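YcaO (Methanopyrus kandleri, PDB 6CIB) binds adenine nucleotide and magnesium ions and, as a YcaO-family enzyme, probably uses ATP to activate peptide backbone amides for thioamidation. Local coordinates at residues P103-T108 with D139-H144; A129-H134 with E361-N366; V127-N130 with P135-G138. All blocks are in the same frame, centred on the assembly; numbering follows the deposited sequence.

Contact 1: P103-T108 with D139-H144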
loop_
_atom_site.group_PDB
_atom_site.type_symbol
_atom_site.label_atom_id
_atom_site.label_comp_id
_atom_site.label_asym_id
_atom_site.label_seq_id
_atom_site.Cartn_x
_atom_site.Cartn_y
_atom_site.Cartn_z
ATOM N N PRO A 103 -20.213 -7.470 -2.043
ATOM C CA PRO A 103 -19.269 -8.280 -2.827
ATOM C C PRO A 103 -19.821 -9.663 -3.182
ATOM O O PRO A 103 -20.657 -10.204 -2.446
ATOM C CB PRO A 103 -18.073 -8.434 -1.891
ATOM C CG PRO A 103 -18.168 -7.298 -0.935
ATOM C CD PRO A 103 -19.630 -7.032 -0.761
ATOM N N ALA A 104 -19.334 -10.213 -4.294
ATOM C CA ALA A 104 -19.786 -11.500 -4.850
ATOM C C ALA A 104 -19.830 -12.660 -3.848
ATOM O O ALA A 104 -20.772 -13.459 -3.862
ATOM C CB ALA A 104 -18.921 -11.878 -6.046
ATOM N N TRP A 105 -18.827 -12.729 -2.974
ATOM C CA TRP A 105 -18.639 -13.864 -2.060
ATOM C C TRP A 105 -19.628 -13.978 -0.893
ATOM O O TRP A 105 -19.634 -14.994 -0.189
ATOM C CB TRP A 105 -17.191 -13.906 -1.549
ATOM C CG TRP A 105 -16.679 -12.600 -0.985
ATOM C CD1 TRP A 105 -16.872 -12.119 0.284
ATOM C CD2 TRP A 105 -15.880 -11.620 -1.668
ATOM N NE1 TRP A 105 -16.248 -10.902 0.431
ATOM C CE2 TRP A 105 -15.626 -10.573 -0.746
ATOM C CE3 TRP A 105 -15.348 -11.526 -2.966
ATOM C CZ2 TRP A 105 -14.865 -9.439 -1.083
ATOM C CZ3 TRP A 105 -14.591 -10.391 -3.304
ATOM C CH2 TRP A 105 -14.362 -9.365 -2.364
ATOM N N TYR A 106 -20.459 -12.954 -0.687
ATOM C CA TYR A 106 -21.481 -12.990 0.365
ATOM C C TYR A 106 -22.677 -13.852 -0.043
ATOM O O TYR A 106 -23.468 -13.469 -0.916
ATOM C CB TYR A 106 -21.938 -11.578 0.753
ATOM C CG TYR A 106 -20.999 -10.852 1.689
ATOM C CD1 TYR A 106 -21.129 -10.975 3.079
ATOM C CD2 TYR A 106 -19.975 -10.037 1.188
ATOM C CE1 TYR A 106 -20.264 -10.308 3.941
ATOM C CE2 TYR A 106 -19.109 -9.364 2.040
ATOM C CZ TYR A 106 -19.255 -9.503 3.411
ATOM O OH TYR A 106 -18.394 -8.842 4.252
ATOM N N ARG A 107 -22.793 -15.018 0.591
ATOM C CA ARG A 107 -23.910 -15.940 0.350
ATOM C C ARG A 107 -25.208 -15.379 0.924
ATOM O O ARG A 107 -26.289 -15.587 0.366
ATOM C CB ARG A 107 -23.612 -17.333 0.922
ATOM C CG ARG A 107 -22.506 -18.112 0.205
ATOM C CD ARG A 107 -22.921 -18.655 -1.165
ATOM N NE ARG A 107 -24.007 -19.638 -1.081
ATOM C CZ ARG A 107 -23.844 -20.948 -0.895
ATOM N NH1 ARG A 107 -22.631 -21.479 -0.768
ATOM N NH2 ARG A 107 -24.910 -21.737 -0.833
ATOM N N THR A 108 -25.073 -14.660 2.037
ATOM C CA THR A 108 -26.164 -13.932 2.676
ATOM C C THR A 108 -25.803 -12.448 2.813
ATOM O O THR A 108 -24.620 -12.085 2.815
ATOM C CB THR A 108 -26.538 -14.556 4.050
ATOM O OG1 THR A 108 -27.599 -13.806 4.656
ATOM C CG2 THR A 108 -25.332 -14.614 5.014
ATOM N N ASP A 139 -17.169 -12.708 8.989
ATOM C CA ASP A 139 -17.609 -12.994 7.608
ATOM C C ASP A 139 -16.869 -14.083 6.810
ATOM O O ASP A 139 -15.942 -14.729 7.314
ATOM C CB ASP A 139 -17.683 -11.681 6.815
ATOM C CG ASP A 139 -18.714 -10.715 7.377
ATOM O OD1 ASP A 139 -19.393 -11.062 8.374
ATOM O OD2 ASP A 139 -18.846 -9.603 6.821
ATOM N N ALA A 140 -17.315 -14.262 5.561
ATOM C CA ALA A 140 -16.823 -15.283 4.625
ATOM C C ALA A 140 -15.317 -15.208 4.352
ATOM O O ALA A 140 -14.642 -16.241 4.275
ATOM C CB ALA A 140 -17.610 -15.218 3.316
ATOM N N LEU A 141 -14.800 -13.991 4.207
ATOM C CA LEU A 141 -13.374 -13.775 3.969
ATOM C C LEU A 141 -12.743 -12.956 5.097
ATOM O O LEU A 141 -13.455 -12.191 5.759
ATOM C CB LEU A 141 -13.153 -13.101 2.610
ATOM C CG LEU A 141 -13.563 -13.865 1.339
ATOM C CD1 LEU A 141 -13.144 -13.064 0.122
ATOM C CD2 LEU A 141 -12.983 -15.274 1.267
ATOM N N PRO A 142 -11.420 -13.134 5.341
ATOM C CA PRO A 142 -10.767 -12.300 6.354
ATOM C C PRO A 142 -10.717 -10.824 5.962
ATOM O O PRO A 142 -10.631 -10.488 4.773
ATOM C CB PRO A 142 -9.342 -12.864 6.427
ATOM C CG PRO A 142 -9.434 -14.240 5.864
ATOM C CD PRO A 142 -10.489 -14.147 4.801
ATOM N N SER A 143 -10.794 -9.967 6.975
ATOM C CA SER A 143 -10.565 -8.529 6.840
ATOM C C SER A 143 -9.083 -8.297 6.533
ATOM O O SER A 143 -8.257 -9.203 6.707
ATOM C CB SER A 143 -10.967 -7.820 8.138
ATOM O OG SER A 143 -10.212 -8.302 9.240
ATOM N N HIS A 144 -8.752 -7.099 6.057
ATOM C CA HIS A 144 -7.358 -6.739 5.725
ATOM C C HIS A 144 -7.198 -5.214 5.638
ATOM O O HIS A 144 -8.150 -4.478 5.907
ATOM C CB HIS A 144 -6.870 -7.454 4.447
ATOM C CG HIS A 144 -7.677 -7.137 3.229
ATOM N ND1 HIS A 144 -7.511 -5.975 2.509
ATOM C CD2 HIS A 144 -8.657 -7.832 2.602
ATOM C CE1 HIS A 144 -8.347 -5.970 1.484
ATOM N NE2 HIS A 144 -9.061 -7.081 1.522
#
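Trp105 and Tyr106, the last two residues of a type I beta turn opened by Pro103, pass alongside Asp139, Ala140 and Leu141 of a second irregular loop, and CA of Tyr106 lies 6.7 Å from CA of Ala140. Leu141 sends CD1 over the centre of one face of the Trp105 indole, 3.5 Å from the centroid of the five-membered ring and 8° off its normal: a CH-pi contact. A branched aliphatic residue suits this place because a single methyl can sit on the ring. Trp105 CG lies between the backbone N and the carbonyl carbon (chi1 51°), which folds the indole back over its turn, and CB of Pro103 covers the opposite face near the rim. The turn is closed by Tyr106 N bonding to Pro103 O. Two loops of the YcaO domain are clasped at the surface, one leading into strand 113-118, the other lying between strands 124-128 and 148-150. The second grip is polar. Tyr106 OH donates to Asp139 OD2 over 2.7 Å, meeting its anti side 21° out of the carboxylate plane. Ring and carboxylate stand nearly perpendicular, with OD2 at the edge of the phenol. Between the two grips the small CB of Ala140 packs 4.4 Å from Trp105 CD1.

Contact 2: A129-H134 with E361-N366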
loop_
_atom_site.group_PDB
_atom_site.type_symbol
_atom_site.label_atom_id
_atom_site.label_comp_id
_atom_site.label_asym_id
_atom_site.label_seq_id
_atom_site.Cartn_x
_atom_site.Cartn_y
_atom_site.Cartn_z
ATOM N N ALA A 129 -18.809 -3.792 7.071
ATOM C CA ALA A 129 -17.795 -3.559 8.105
ATOM C C ALA A 129 -16.512 -4.358 7.861
ATOM O O ALA A 129 -15.421 -3.849 8.122
ATOM C CB ALA A 129 -18.356 -3.834 9.495
ATOM N N ASN A 130 -16.649 -5.575 7.322
ATOM C CA ASN A 130 -15.506 -6.461 7.003
ATOM C C ASN A 130 -14.635 -5.907 5.869
ATOM O O ASN A 130 -13.491 -6.337 5.688
ATOM C CB ASN A 130 -15.993 -7.879 6.646
ATOM C CG ASN A 130 -14.878 -8.930 6.684
ATOM O OD1 ASN A 130 -14.273 -9.188 7.727
ATOM N ND2 ASN A 130 -14.617 -9.555 5.541
ATOM N N GLU A 131 -15.192 -4.967 5.107
ATOM C CA GLU A 131 -14.472 -4.290 4.040
ATOM C C GLU A 131 -13.931 -2.928 4.481
ATOM O O GLU A 131 -13.378 -2.183 3.670
ATOM C CB GLU A 131 -15.370 -4.134 2.804
ATOM C CG GLU A 131 -15.696 -5.428 2.076
ATOM C CD GLU A 131 -14.462 -6.190 1.631
ATOM O OE1 GLU A 131 -13.508 -5.565 1.112
ATOM O OE2 GLU A 131 -14.449 -7.422 1.796
ATOM N N VAL A 132 -14.086 -2.610 5.764
ATOM C CA VAL A 132 -13.617 -1.340 6.294
ATOM C C VAL A 132 -12.607 -1.583 7.420
ATOM O O VAL A 132 -11.479 -1.068 7.386
ATOM C CB VAL A 132 -14.799 -0.459 6.784
ATOM C CG1 VAL A 132 -14.297 0.818 7.439
ATOM C CG2 VAL A 132 -15.726 -0.104 5.632
ATOM N N PHE A 133 -13.022 -2.382 8.404
ATOM C CA PHE A 133 -12.271 -2.558 9.635
ATOM C C PHE A 133 -11.261 -3.690 9.564
ATOM O O PHE A 133 -11.315 -4.533 8.660
ATOM C CB PHE A 133 -13.227 -2.774 10.825
ATOM C CG PHE A 133 -14.160 -1.616 11.088
ATOM C CD1 PHE A 133 -13.666 -0.341 11.392
ATOM C CD2 PHE A 133 -15.543 -1.807 11.056
ATOM C CE1 PHE A 133 -14.529 0.721 11.642
ATOM C CE2 PHE A 133 -16.410 -0.755 11.315
ATOM C CZ PHE A 133 -15.902 0.511 11.609
ATOM N N HIS A 134 -10.334 -3.680 10.523
ATOM C CA HIS A 134 -9.376 -4.757 10.741
ATOM C C HIS A 134 -8.915 -4.716 12.201
ATOM O O HIS A 134 -8.446 -3.674 12.651
ATOM C CB HIS A 134 -8.167 -4.639 9.806
ATOM C CG HIS A 134 -7.206 -5.774 9.931
ATOM N ND1 HIS A 134 -7.513 -7.053 9.514
ATOM C CD2 HIS A 134 -5.956 -5.835 10.450
ATOM C CE1 HIS A 134 -6.486 -7.850 9.761
ATOM N NE2 HIS A 134 -5.531 -7.135 10.330
ATOM N N GLU A 361 -7.227 -15.428 -2.412
ATOM C CA GLU A 361 -7.523 -16.042 -3.716
ATOM C C GLU A 361 -8.962 -15.826 -4.175
ATOM O O GLU A 361 -9.224 -15.781 -5.378
ATOM C CB GLU A 361 -7.171 -17.531 -3.722
ATOM C CG GLU A 361 -5.697 -17.785 -4.018
ATOM C CD GLU A 361 -5.276 -19.240 -3.882
ATOM O OE1 GLU A 361 -6.142 -20.146 -3.891
ATOM O OE2 GLU A 361 -4.052 -19.475 -3.767
ATOM N N ALA A 362 -9.871 -15.663 -3.215
ATOM C CA ALA A 362 -11.276 -15.392 -3.503
ATOM C C ALA A 362 -11.573 -13.948 -3.935
ATOM O O ALA A 362 -12.650 -13.684 -4.487
ATOM C CB ALA A 362 -12.144 -15.786 -2.319
ATOM N N ARG A 363 -10.637 -13.026 -3.691
ATOM C CA ARG A 363 -10.820 -11.604 -4.020
ATOM C C ARG A 363 -10.292 -11.288 -5.430
ATOM O O ARG A 363 -9.496 -10.362 -5.628
ATOM C CB ARG A 363 -10.166 -10.699 -2.958
ATOM C CG ARG A 363 -10.780 -10.773 -1.569
ATOM C CD ARG A 363 -10.059 -9.836 -0.610
ATOM N NE ARG A 363 -10.623 -9.849 0.743
ATOM C CZ ARG A 363 -11.617 -9.063 1.165
ATOM N NH1 ARG A 363 -12.185 -8.185 0.342
ATOM N NH2 ARG A 363 -12.042 -9.149 2.418
ATOM N N VAL A 364 -10.770 -12.070 -6.398
ATOM C CA VAL A 364 -10.329 -12.037 -7.798
ATOM C C VAL A 364 -10.538 -10.661 -8.434
ATOM O O VAL A 364 -9.674 -10.182 -9.168
ATOM C CB VAL A 364 -11.044 -13.155 -8.628
ATOM C CG1 VAL A 364 -10.838 -12.984 -10.130
ATOM C CG2 VAL A 364 -10.570 -14.535 -8.193
ATOM N N GLY A 365 -11.679 -10.035 -8.144
ATOM C CA GLY A 365 -12.069 -8.778 -8.792
ATOM C C GLY A 365 -12.410 -8.980 -10.264
ATOM O O GLY A 365 -12.578 -10.116 -10.722
ATOM N N ASN A 366 -12.510 -7.877 -11.005
ATOM C CA ASN A 366 -12.791 -7.927 -12.442
ATOM C C ASN A 366 -11.568 -8.431 -13.189
ATOM O O ASN A 366 -10.556 -7.742 -13.268
ATOM C CB ASN A 366 -13.229 -6.552 -12.962
ATOM C CG ASN A 366 -14.545 -6.092 -12.368
ATOM O OD1 ASN A 366 -15.287 -6.879 -11.776
ATOM N ND2 ASN A 366 -14.845 -4.811 -12.529
#
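The guanidinium of Arg363 meets the carboxylate of Glu131 at its edge, the two planes turned 53° apart, while its faces are covered from the loops around it: the imidazole of His144 stands over one with NE2 directed at it, and the benzo edge of Trp105 lies on the opposite side, near NH1. This is a buried salt bridge, made end-on, between the last residue of the 3-10 turn 129-131 and the centre of an inverse gamma turn in the loop after strand 346-351. Both terminal nitrogens converge on one oxygen. NH1 reaches Glu131 OE2 at 2.8 Å, on the syn lone pair of that oxygen, and NH2 reaches the same OE2 at 3.0 Å with a more bent N-H angle of 136°.

Arginine suits the place by its length: the chain is extended from CG to NE and spans a gap that leaves the CA atoms of Glu131 and Arg363 11.5 Å apart. Glutamate comes from the opposite direction on a chain bent at chi2 (-57°). The carboxylate also forms a salt bridge through OE1 with Arg350 of strand 346-351, and two arginines so close probably stabilise its negative charge. Asn130 ND2 lies at the guanidinium edge, but its hydrogen bond goes to Leu141 O, just as Arg363 NH2 also bonds to Pro142 O; adjacent carbonyls of one loop are thus held from the two segments. The side chain of Glu131 lies about 11 Å from that of magnesium-site residue Leu148. A third, weak hydrogen bond runs from Arg363 NH1 to Glu131 OE1, 3.0 Å away.

Contact 3: V127-N130 with P135-G138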
loop_
_atom_site.group_PDB
_atom_site.type_symbol
_atom_site.label_atom_id
_atom_site.label_comp_id
_atom_site.label_asym_id
_atom_site.label_seq_id
_atom_site.Cartn_x
_atom_site.Cartn_y
_atom_site.Cartn_z
ATOM N N VAL A 127 -20.833 0.219 2.844
ATOM C CA VAL A 127 -19.794 -0.785 2.646
ATOM C C VAL A 127 -19.838 -1.704 3.867
ATOM O O VAL A 127 -20.019 -1.209 4.985
ATOM C CB VAL A 127 -18.416 -0.093 2.445
ATOM C CG1 VAL A 127 -17.254 -1.073 2.502
ATOM C CG2 VAL A 127 -18.384 0.626 1.105
ATOM N N PRO A 128 -19.693 -3.034 3.665
ATOM C CA PRO A 128 -19.691 -3.949 4.818
ATOM C C PRO A 128 -18.562 -3.609 5.775
ATOM O O PRO A 128 -17.491 -3.171 5.330
ATOM C CB PRO A 128 -19.442 -5.326 4.186
ATOM C CG PRO A 128 -19.869 -5.179 2.756
ATOM C CD PRO A 128 -19.503 -3.769 2.395
ATOM N N ALA A 129 -18.809 -3.792 7.071
ATOM C CA ALA A 129 -17.795 -3.559 8.105
ATOM C C ALA A 129 -16.512 -4.358 7.861
ATOM O O ALA A 129 -15.421 -3.849 8.122
ATOM C CB ALA A 129 -18.356 -3.834 9.495
ATOM N N ASN A 130 -16.649 -5.575 7.322
ATOM C CA ASN A 130 -15.506 -6.461 7.003
ATOM C C ASN A 130 -14.635 -5.907 5.869
ATOM O O ASN A 130 -13.491 -6.337 5.688
ATOM C CB ASN A 130 -15.993 -7.879 6.646
ATOM C CG ASN A 130 -14.878 -8.930 6.684
ATOM O OD1 ASN A 130 -14.273 -9.188 7.727
ATOM N ND2 ASN A 130 -14.617 -9.555 5.541
ATOM N N PRO A 135 -9.051 -5.842 12.942
ATOM C CA PRO A 135 -9.606 -7.123 12.478
ATOM C C PRO A 135 -11.126 -7.221 12.622
ATOM O O PRO A 135 -11.690 -6.749 13.614
ATOM C CB PRO A 135 -8.917 -8.153 13.385
ATOM C CG PRO A 135 -8.552 -7.403 14.629
ATOM C CD PRO A 135 -8.612 -5.920 14.353
ATOM N N TRP A 136 -11.771 -7.818 11.620
ATOM C CA TRP A 136 -13.185 -8.156 11.684
ATOM C C TRP A 136 -13.325 -9.640 11.344
ATOM O O TRP A 136 -12.878 -10.089 10.277
ATOM C CB TRP A 136 -13.999 -7.282 10.732
ATOM C CG TRP A 136 -15.470 -7.455 10.893
ATOM C CD1 TRP A 136 -16.240 -8.468 10.383
ATOM C CD2 TRP A 136 -16.355 -6.607 11.628
ATOM N NE1 TRP A 136 -17.552 -8.295 10.750
ATOM C CE2 TRP A 136 -17.652 -7.163 11.515
ATOM C CE3 TRP A 136 -16.183 -5.427 12.368
ATOM C CZ2 TRP A 136 -18.774 -6.578 12.119
ATOM C CZ3 TRP A 136 -17.297 -4.841 12.962
ATOM C CH2 TRP A 136 -18.577 -5.419 12.835
ATOM N N LEU A 137 -13.943 -10.396 12.252
ATOM C CA LEU A 137 -13.893 -11.867 12.184
ATOM C C LEU A 137 -15.155 -12.608 11.727
ATOM O O LEU A 137 -15.079 -13.794 11.388
ATOM C CB LEU A 137 -13.379 -12.452 13.508
ATOM C CG LEU A 137 -11.874 -12.354 13.768
ATOM C CD1 LEU A 137 -11.586 -12.688 15.223
ATOM C CD2 LEU A 137 -11.087 -13.272 12.836
ATOM N N GLY A 138 -16.297 -11.924 11.719
ATOM C CA GLY A 138 -17.588 -12.555 11.396
ATOM C C GLY A 138 -17.774 -13.252 10.046
ATOM O O GLY A 138 -18.434 -14.290 9.973
#
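A short-range aromatic contact folds the loop after strand 124-128 back on itself, with Trp136 laid against Ala129 and Asn130 at the start of the 3-10 turn. CB of Ala129 sits over one face of the six-membered ring, 3.6 Å from its centroid and 7° off the normal, a CH-pi contact. A small residue suits the spot, since the indole can come down almost onto the backbone; the backbone N of Asn130 lies over the same face, 4.2 Å above the plane. Trp136 CG is anti to the backbone N (chi1 -172°), which swings the ring out toward the turn. Farther along the ring, CD1 packs 3.4 Å from Asn130 OD1, whose amide plane is inclined 63° to the indole. OD1, placed here by the ND2 bond to Leu141 O, also comes within 3.0 Å of Trp136 O, two acceptors with no hydrogen bond between them. A cis peptide bond precedes Pro135, and Trp136 N is bound by Ser143 OG. Strand 124-128, from which the turn springs, is outermost in its antiparallel sheet; Val127 bonds through its backbone to Val114 of the neighbouring strand 113-118, and Ala129 pairs similarly with Glu112, just before that strand.

How the contacts relate
From the N terminus, the chain first reaches 103-108, in the loop before strand 113-118; contact 1 joins it to 139-144, closing a loop that contains strands 113-118 and 124-128. Contact 3, joining 127-130 to 135-138, closes a short loop nested wholly inside it. Contact 2 starts from nearly the same stretch, sharing Ala129 and Asn130 with contact 3, but runs 227 residues on to 361-366, so its span crosses that of contact 1. The three lie within 9 Å of one another, centre to centre. Arg363 of contact 2 packs on Trp105 and His144 of contact 1, so the edge-strand turn, the loop leading to strand 148-150 and the C-terminal loop are tied together.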